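Local coordinates for protein adenosine kinase (Sinorhizobium meliloti, PDB 3UBO) that probably phosphorylates adenosine as a kinase of the pfkB family, and holds adenosine and ADP in neighbouring pockets, at residues D17-C22 and V56-G61; Q271-T276 and G312-R317. All coordinates share one frame; numbering follows the deposited sequence.

Contact 1 (D17-C22 and V56-G61). With ADN (adenosine), chain C.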
ATOM      1  N   ASP A  17       2.992   6.175  -6.044  1.00 45.60           N
ATOM      2  CA  ASP A  17       1.888   5.560  -6.795  1.00 46.88           C
ATOM      3  C   ASP A  17       0.636   5.400  -5.976  1.00 45.71           C
ATOM      4  O   ASP A  17       0.644   4.775  -4.872  1.00 43.67           O
ATOM      5  CB  ASP A  17       2.290   4.169  -7.316  1.00 46.78           C
ATOM      6  CG  ASP A  17       3.196   4.258  -8.497  1.00 50.01           C
ATOM      7  OD1 ASP A  17       3.519   5.410  -8.797  1.00 52.25           O
ATOM      8  OD2 ASP A  17       3.603   3.256  -9.120  1.00 50.75           O
ATOM      9  N   ILE A  18      -0.451   5.906  -6.547  1.00 44.72           N
ATOM     10  CA  ILE A  18      -1.754   5.759  -5.907  1.00 45.88           C
ATOM     11  C   ILE A  18      -2.513   4.924  -6.860  1.00 47.84           C
ATOM     12  O   ILE A  18      -2.732   5.335  -8.025  1.00 50.15           O
ATOM     13  CB  ILE A  18      -2.456   7.115  -5.670  1.00 47.03           C
ATOM     14  CG1 ILE A  18      -1.353   8.162  -5.373  1.00 46.00           C
ATOM     15  CG2 ILE A  18      -3.519   6.974  -4.607  1.00 43.78           C
ATOM     16  CD1 ILE A  18      -1.668   9.113  -4.365  1.00 47.00           C
ATOM     17  N   ILE A  19      -2.884   3.739  -6.392  1.00 44.78           N
ATOM     18  CA  ILE A  19      -3.321   2.707  -7.269  1.00 47.32           C
ATOM     19  C   ILE A  19      -4.721   2.186  -6.878  1.00 51.44           C
ATOM     20  O   ILE A  19      -4.984   1.983  -5.667  1.00 50.61           O
ATOM     21  CB  ILE A  19      -2.373   1.492  -7.120  1.00 47.62           C
ATOM     22  CG1 ILE A  19      -0.902   1.862  -7.343  1.00 47.16           C
ATOM     23  CG2 ILE A  19      -2.820   0.343  -7.994  1.00 46.59           C
ATOM     24  CD1 ILE A  19       0.096   0.952  -6.476  1.00 46.41           C
ATOM     25  N   ALA A  20      -5.562   1.894  -7.882  1.00 49.23           N
ATOM     26  CA  ALA A  20      -6.826   1.198  -7.674  1.00 47.50           C
ATOM     27  C   ALA A  20      -7.324   0.562  -8.967  1.00 49.18           C
ATOM     28  O   ALA A  20      -6.918   0.920 -10.053  1.00 50.28           O
ATOM     29  CB  ALA A  20      -7.948   2.151  -7.077  1.00 46.80           C
ATOM     30  N   ARG A  21      -8.204  -0.406  -8.819  1.00 49.40           N
ATOM     31  CA  ARG A  21      -8.797  -1.111  -9.923  1.00 49.82           C
ATOM     32  C   ARG A  21      -9.921  -0.308 -10.550  1.00 51.64           C
ATOM     33  O   ARG A  21     -10.585   0.485  -9.882  1.00 53.01           O
ATOM     34  CB  ARG A  21      -9.361  -2.353  -9.318  1.00 48.78           C
ATOM     35  CG  ARG A  21      -9.102  -3.543 -10.127  1.00 53.75           C
ATOM     36  CD  ARG A  21      -8.322  -4.569  -9.358  1.00 52.60           C
ATOM     37  NE  ARG A  21      -7.647  -5.422 -10.326  1.00 50.92           N
ATOM     38  CZ  ARG A  21      -6.701  -6.258  -9.972  1.00 53.81           C
ATOM     39  NH1 ARG A  21      -6.350  -6.359  -8.673  1.00 51.37           N
ATOM     40  NH2 ARG A  21      -6.116  -6.988 -10.918  1.00 57.63           N
ATOM     41  N   CYS A  22     -10.130  -0.481 -11.834  1.00 50.11           N
ATOM     42  CA  CYS A  22     -11.252   0.142 -12.487  1.00 53.21           C
ATOM     43  C   CYS A  22     -11.526  -0.699 -13.741  1.00 58.23           C
ATOM     44  O   CYS A  22     -10.849  -1.706 -13.953  1.00 57.87           O
ATOM     45  CB  CYS A  22     -10.918   1.570 -12.834  1.00 54.13           C
ATOM     46  SG  CYS A  22      -9.970   1.581 -14.373  1.00 62.65           S
ATOM     47  N   VAL A  56      -4.532   2.468  -2.863  1.00 44.12           N
ATOM     48  CA  VAL A  56      -3.464   1.934  -2.056  1.00 44.80           C
ATOM     49  C   VAL A  56      -2.233   2.739  -2.519  1.00 44.44           C
ATOM     50  O   VAL A  56      -2.024   2.969  -3.718  1.00 44.73           O
ATOM     51  CB  VAL A  56      -3.373   0.383  -2.369  1.00 46.98           C
ATOM     52  CG1 VAL A  56      -2.378   0.131  -3.483  1.00 46.78           C
ATOM     53  CG2 VAL A  56      -3.067  -0.422  -1.145  1.00 45.27           C
ATOM     54  N   GLU A  57      -1.443   3.252  -1.592  1.00 44.51           N
ATOM     55  CA  GLU A  57      -0.241   3.985  -2.034  1.00 46.11           C
ATOM     56  C   GLU A  57       1.069   3.217  -1.805  1.00 44.81           C
ATOM     57  O   GLU A  57       1.265   2.501  -0.787  1.00 40.98           O
ATOM     58  CB  GLU A  57      -0.181   5.498  -1.626  1.00 43.77           C
ATOM     59  CG  GLU A  57      -0.992   5.904  -0.421  1.00 45.09           C
ATOM     60  CD  GLU A  57      -2.504   5.698  -0.538  1.00 45.10           C
ATOM     61  OE1 GLU A  57      -3.173   6.012  -1.580  1.00 48.02           O
ATOM     62  OE2 GLU A  57      -3.057   5.162   0.432  1.00 47.00           O
ATOM     63  N   ALA A  58       1.904   3.295  -2.842  1.00 43.85           N
ATOM     64  CA  ALA A  58       3.196   2.593  -2.826  1.00 46.61           C
ATOM     65  C   ALA A  58       4.242   3.382  -3.581  1.00 46.51           C
ATOM     66  O   ALA A  58       3.966   3.742  -4.743  1.00 48.07           O
ATOM     67  CB  ALA A  58       3.059   1.124  -3.415  1.00 40.01           C
ATOM     68  N   SER A  59       5.431   3.623  -2.995  1.00 43.02           N
ATOM     69  CA  SER A  59       6.557   4.177  -3.834  1.00 45.01           C
ATOM     70  C   SER A  59       6.749   3.495  -5.207  1.00 48.48           C
ATOM     71  O   SER A  59       6.719   2.207  -5.347  1.00 52.76           O
ATOM     72  CB  SER A  59       7.886   4.126  -3.125  1.00 46.38           C
ATOM     73  OG  SER A  59       7.821   4.623  -1.816  1.00 48.92           O
ATOM     74  N   GLY A  60       6.925   4.326  -6.215  1.00 47.13           N
ATOM     75  CA  GLY A  60       7.193   3.881  -7.563  1.00 48.12           C
ATOM     76  C   GLY A  60       8.401   4.627  -8.124  1.00 51.05           C
ATOM     77  O   GLY A  60       9.503   4.711  -7.543  1.00 47.15           O
ATOM     78  N   GLY A  61       8.145   5.205  -9.286  1.00 53.93           N
ATOM     79  CA  GLY A  61       9.134   5.860 -10.112  1.00 52.86           C
ATOM     80  C   GLY A  61       9.832   4.742 -10.849  1.00 52.53           C
ATOM     81  O   GLY A  61      10.505   3.952 -10.192  1.00 49.27           O
TER
HETATM   82  O5' ADN C 353       6.593   1.245 -14.999  1.00 62.56           O
HETATM   83  C5' ADN C 353       6.285   1.127 -13.560  1.00 59.20           C
HETATM   84  C4' ADN C 353       6.363   2.479 -12.771  1.00 57.27           C
HETATM   85  O4' ADN C 353       6.266   3.634 -13.612  1.00 60.11           O
HETATM   86  C3' ADN C 353       5.507   2.901 -11.466  1.00 55.91           C
HETATM   87  O3' ADN C 353       5.718   2.403 -10.167  1.00 58.64           O
HETATM   88  C2' ADN C 353       5.532   4.465 -11.539  1.00 56.50           C
HETATM   89  O2' ADN C 353       5.928   5.149 -10.330  1.00 55.59           O
HETATM   90  C1' ADN C 353       6.392   4.684 -12.720  1.00 59.74           C
HETATM   91  N9  ADN C 353       6.014   5.933 -13.448  1.00 61.81           N
HETATM   92  C8  ADN C 353       4.775   6.375 -13.996  1.00 62.11           C
HETATM   93  N7  ADN C 353       4.974   7.579 -14.722  1.00 59.29           N
HETATM   94  C5  ADN C 353       6.347   7.870 -14.628  1.00 62.73           C
HETATM   95  C6  ADN C 353       7.135   8.945 -15.123  1.00 61.53           C
HETATM   96  N6  ADN C 353       6.569   9.996 -15.924  1.00 60.93           N
HETATM   97  N1  ADN C 353       8.548   8.935 -14.834  1.00 61.70           N
HETATM   98  C2  ADN C 353       9.126   7.872 -14.067  1.00 60.08           C
HETATM   99  N3  ADN C 353       8.378   6.783 -13.556  1.00 58.33           N
HETATM  100  C4  ADN C 353       6.992   6.827 -13.838  1.00 60.90           C
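Ile19 and Val56 open an antiparallel strand pair at the border of the lid sheet, the small second sheet of pfkB (ribokinase-like) kinases. Val56 exchanges two backbone hydrogen bonds with Ile19, and its CG1 rests 3.9 Å from Ile19 CB on the face these residues share with Asp17 and Ala58. Glu57, in the non-hydrogen-bonded pair with Ile18, turns to the other face, where its bent chain crosses the CG2 branch of Ile18; its backbone also bonds to the second subunit. Ala58 exchanges two backbone hydrogen bonds with Asp17: its N reaches Asp17 O at 2.8 Å in the carbonyl plane, whereas Asp17 N approaches Ala58 O from above the plane of the Ala58 carbonyl. With chi1 at -76° the Asp17 carboxylate stands beside its own backbone N and faces the ribose, one oxygen to each hydroxyl. Both hydroxyls would probably lose their carboxylate acceptor if Asp17 gave way to an alanine, leaving the sugar freer to shift. Gly60 passes close to O2', with no side chain to intrude between Asp17 and the sugar. Gly61, at the N-cap position of helix 62-73, directs its N to O2', while adenosine O2' donates to Asp17 OD1 at 2.9 Å.

Contact 2 (Q271-T276 and G312-R317)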
ATOM      1  N   GLN A 271      -1.380 -15.689 -11.585  1.00 61.20           N
ATOM      2  CA  GLN A 271      -2.260 -14.689 -12.216  1.00 61.02           C
ATOM      3  C   GLN A 271      -1.442 -13.477 -12.616  1.00 60.38           C
ATOM      4  O   GLN A 271      -0.453 -13.082 -11.953  1.00 58.40           O
ATOM      5  CB  GLN A 271      -3.411 -14.126 -11.313  1.00 60.31           C
ATOM      6  CG  GLN A 271      -3.606 -14.681  -9.890  1.00 66.93           C
ATOM      7  CD  GLN A 271      -5.089 -14.576  -9.451  1.00 73.05           C
ATOM      8  OE1 GLN A 271      -5.480 -13.540  -8.936  1.00 62.62           O
ATOM      9  NE2 GLN A 271      -5.930 -15.666  -9.698  1.00 76.52           N
ATOM     10  N   VAL A 272      -1.920 -12.834 -13.663  1.00 56.81           N
ATOM     11  CA  VAL A 272      -1.484 -11.496 -13.964  1.00 55.48           C
ATOM     12  C   VAL A 272      -2.277 -10.470 -13.100  1.00 54.54           C
ATOM     13  O   VAL A 272      -3.338 -10.017 -13.493  1.00 55.29           O
ATOM     14  CB  VAL A 272      -1.584 -11.276 -15.481  1.00 53.72           C
ATOM     15  CG1 VAL A 272      -1.026  -9.938 -15.855  1.00 52.74           C
ATOM     16  CG2 VAL A 272      -0.825 -12.387 -16.173  1.00 53.70           C
ATOM     17  N   VAL A 273      -1.772 -10.142 -11.911  1.00 53.59           N
ATOM     18  CA  VAL A 273      -2.473  -9.267 -11.000  1.00 51.11           C
ATOM     19  C   VAL A 273      -2.306  -7.791 -11.415  1.00 54.49           C
ATOM     20  O   VAL A 273      -3.287  -7.098 -11.759  1.00 56.14           O
ATOM     21  CB  VAL A 273      -2.007  -9.446  -9.545  1.00 50.20           C
ATOM     22  CG1 VAL A 273      -2.752  -8.428  -8.638  1.00 47.72           C
ATOM     23  CG2 VAL A 273      -2.144 -10.907  -9.081  1.00 48.15           C
ATOM     24  N   ASP A 274      -1.063  -7.302 -11.387  1.00 55.12           N
ATOM     25  CA  ASP A 274      -0.753  -5.919 -11.722  1.00 52.66           C
ATOM     26  C   ASP A 274       0.586  -5.917 -12.441  1.00 52.66           C
ATOM     27  O   ASP A 274       1.617  -6.166 -11.854  1.00 53.55           O
ATOM     28  CB  ASP A 274      -0.742  -5.057 -10.446  1.00 51.24           C
ATOM     29  CG  ASP A 274      -0.344  -3.601 -10.704  1.00 53.75           C
ATOM     30  OD1 ASP A 274      -0.478  -3.095 -11.850  1.00 51.09           O
ATOM     31  OD2 ASP A 274       0.164  -2.945  -9.727  1.00 59.26           O
ATOM     32  N   THR A 275       0.531  -5.639 -13.726  1.00 51.69           N
ATOM     33  CA  THR A 275       1.706  -5.409 -14.553  1.00 52.93           C
ATOM     34  C   THR A 275       2.643  -4.235 -14.140  1.00 56.12           C
ATOM     35  O   THR A 275       3.839  -4.234 -14.416  1.00 59.11           O
ATOM     36  CB  THR A 275       1.234  -5.258 -15.988  1.00 52.07           C
ATOM     37  OG1 THR A 275       1.346  -6.522 -16.560  1.00 54.25           O
ATOM     38  CG2 THR A 275       2.056  -4.350 -16.789  1.00 56.67           C
ATOM     39  N   THR A 276       2.109  -3.226 -13.493  1.00 55.43           N
ATOM     40  CA  THR A 276       2.923  -2.153 -12.977  1.00 55.44           C
ATOM     41  C   THR A 276       4.235  -2.655 -12.373  1.00 57.43           C
ATOM     42  O   THR A 276       4.237  -3.555 -11.509  1.00 56.52           O
ATOM     43  CB  THR A 276       2.106  -1.364 -11.922  1.00 54.52           C
ATOM     44  OG1 THR A 276       1.059  -0.700 -12.615  1.00 55.56           O
ATOM     45  CG2 THR A 276       2.950  -0.374 -11.160  1.00 55.24           C
ATOM     46  N   GLY A 312       2.708 -10.531  -9.743  1.00 52.51           N
ATOM     47  CA  GLY A 312       1.757 -11.115  -8.817  1.00 50.50           C
ATOM     48  C   GLY A 312       1.432 -10.167  -7.652  1.00 56.43           C
ATOM     49  O   GLY A 312       1.317 -10.616  -6.518  1.00 56.18           O
ATOM     50  N   GLN A 313       1.281  -8.859  -7.883  1.00 52.24           N
ATOM     51  CA  GLN A 313       1.204  -7.962  -6.723  1.00 55.68           C
ATOM     52  C   GLN A 313       0.589  -6.636  -7.101  1.00 57.17           C
ATOM     53  O   GLN A 313       0.935  -6.052  -8.133  1.00 56.71           O
ATOM     54  CB  GLN A 313       2.625  -7.644  -6.262  1.00 57.19           C
ATOM     55  CG  GLN A 313       2.842  -7.506  -4.803  1.00 58.99           C
ATOM     56  CD  GLN A 313       4.249  -6.985  -4.562  1.00 57.67           C
ATOM     57  OE1 GLN A 313       4.671  -6.066  -5.261  1.00 57.50           O
ATOM     58  NE2 GLN A 313       4.967  -7.539  -3.559  1.00 58.22           N
ATOM     59  N   ILE A 314      -0.305  -6.130  -6.263  1.00 59.01           N
ATOM     60  CA  ILE A 314      -0.751  -4.743  -6.434  1.00 56.96           C
ATOM     61  C   ILE A 314       0.454  -4.103  -5.905  1.00 57.39           C
ATOM     62  O   ILE A 314       0.835  -4.423  -4.786  1.00 57.54           O
ATOM     63  CB  ILE A 314      -1.988  -4.391  -5.548  1.00 57.26           C
ATOM     64  CG1 ILE A 314      -3.269  -4.651  -6.339  1.00 53.95           C
ATOM     65  CG2 ILE A 314      -1.948  -2.958  -5.092  1.00 52.31           C
ATOM     66  CD1 ILE A 314      -3.263  -3.978  -7.661  1.00 54.25           C
ATOM     67  N   GLY A 315       1.091  -3.242  -6.718  1.00 58.77           N
ATOM     68  CA  GLY A 315       2.370  -2.640  -6.349  1.00 57.63           C
ATOM     69  C   GLY A 315       3.544  -2.948  -7.287  1.00 60.99           C
ATOM     70  O   GLY A 315       3.608  -4.066  -7.876  1.00 64.37           O
ATOM     71  N   PRO A 316       4.494  -1.981  -7.431  1.00 61.56           N
ATOM     72  CA  PRO A 316       5.647  -2.146  -8.327  1.00 59.63           C
ATOM     73  C   PRO A 316       6.955  -2.614  -7.598  1.00 60.81           C
ATOM     74  O   PRO A 316       7.911  -2.887  -8.329  1.00 60.01           O
ATOM     75  CB  PRO A 316       5.847  -0.734  -8.821  1.00 59.26           C
ATOM     76  CG  PRO A 316       5.731   0.085  -7.476  1.00 56.48           C
ATOM     77  CD  PRO A 316       4.586  -0.689  -6.707  1.00 57.80           C
ATOM     78  N   ARG A 317       6.987  -2.743  -6.258  1.00 58.41           N
ATOM     79  CA  ARG A 317       8.231  -3.103  -5.556  1.00 59.36           C
ATOM     80  C   ARG A 317       8.100  -4.279  -4.584  1.00 63.80           C
ATOM     81  O   ARG A 317       7.210  -4.306  -3.736  1.00 66.36           O
ATOM     82  CB  ARG A 317       8.819  -1.884  -4.749  1.00 60.09           C
ATOM     83  CG  ARG A 317       9.450  -0.753  -5.563  1.00 55.54           C
ATOM     84  CD  ARG A 317       9.983   0.333  -4.626  1.00 58.77           C
ATOM     85  NE  ARG A 317      10.270   1.604  -5.314  1.00 53.94           N
ATOM     86  CZ  ARG A 317      10.709   2.694  -4.679  1.00 56.23           C
ATOM     87  NH1 ARG A 317      10.911   2.612  -3.353  1.00 58.63           N
ATOM     88  NH2 ARG A 317      10.953   3.865  -5.351  1.00 52.83           N
TER
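Asp274 OD1 is gripped twice from within its own loop, while the other oxygen of the same carboxylate reaches across to 312-317: a worked example of one side chain fixing two loops at once. Thr276 OG1 donates to Asp274 OD1 at 2.9 Å, arriving on the syn side and nearly in the carboxylate plane. Thr276 N meets the same oxygen at 3.1 Å from well above that plane, which closes an Asx turn. With two donors on OD1 the rotation of the carboxylate is largely set, and OD2 is left facing Gly315. Its anti lone pair receives Gly315 N at 3.2 Å, in a fairly straight bond of 164° at the hydrogen. At the backbone angles of Gly315 a CB would press against the carbonyl O of Ile314, which suits a glycine.

The first torsion of Thr276 serves both of its roles. At -68° it sets OG1 next to the backbone N, so that both can address Asp274, and sends CG2 the other way to lie alongside the Pro316 ring, 3.7 Å from Pro316 CB. Pro316 in turn touches adenosine.

At the other end the contact is apolar and more open. Val273 straddles the Gly312-Gln313 peptide, its CG2 3.9 Å from Gly312 CA and its CG1 over the start of Ile314. Ile314 has its CB pointing away, yet CD1 folds back to 3.9 Å from Asp274 CB and covers that methylene; the residue also packs on Leu319 of the second subunit.

The Asp-Thr-Thr run begins the DTTGAGD signature of pfkB kinases, which leads into helix 278-290 beside the ADP, where Ala278 and Gly279 line the nucleotide pocket. The arrangement is thus characteristic of the pfkB active site, the Asx turn standing at the junction of the adenosine and nucleotide pockets.

In the fold
Both contacts border the adenosine pocket, but they build it differently. Contact 1 is wholly buried and regular, a strand pair of the lid sheet whose cohesion is mainly backbone hydrogen bonding, with one carboxylate turned to the ribose. Contact 2 joins two loops that lead into helices 278-290 and 322-336, is only partly buried, and relies on a side-chain carboxylate to bond loop to loop. Thus Asp17 spends its oxygens on the ligand and Asp274 on the protein. The two meet directly: Arg317 NH2 lies 2.8 Å from Gly60 O, a probable hydrogen bond, and Ile314 packs on Val56, bringing the lid strand and the 312-317 loop together beside the substrate.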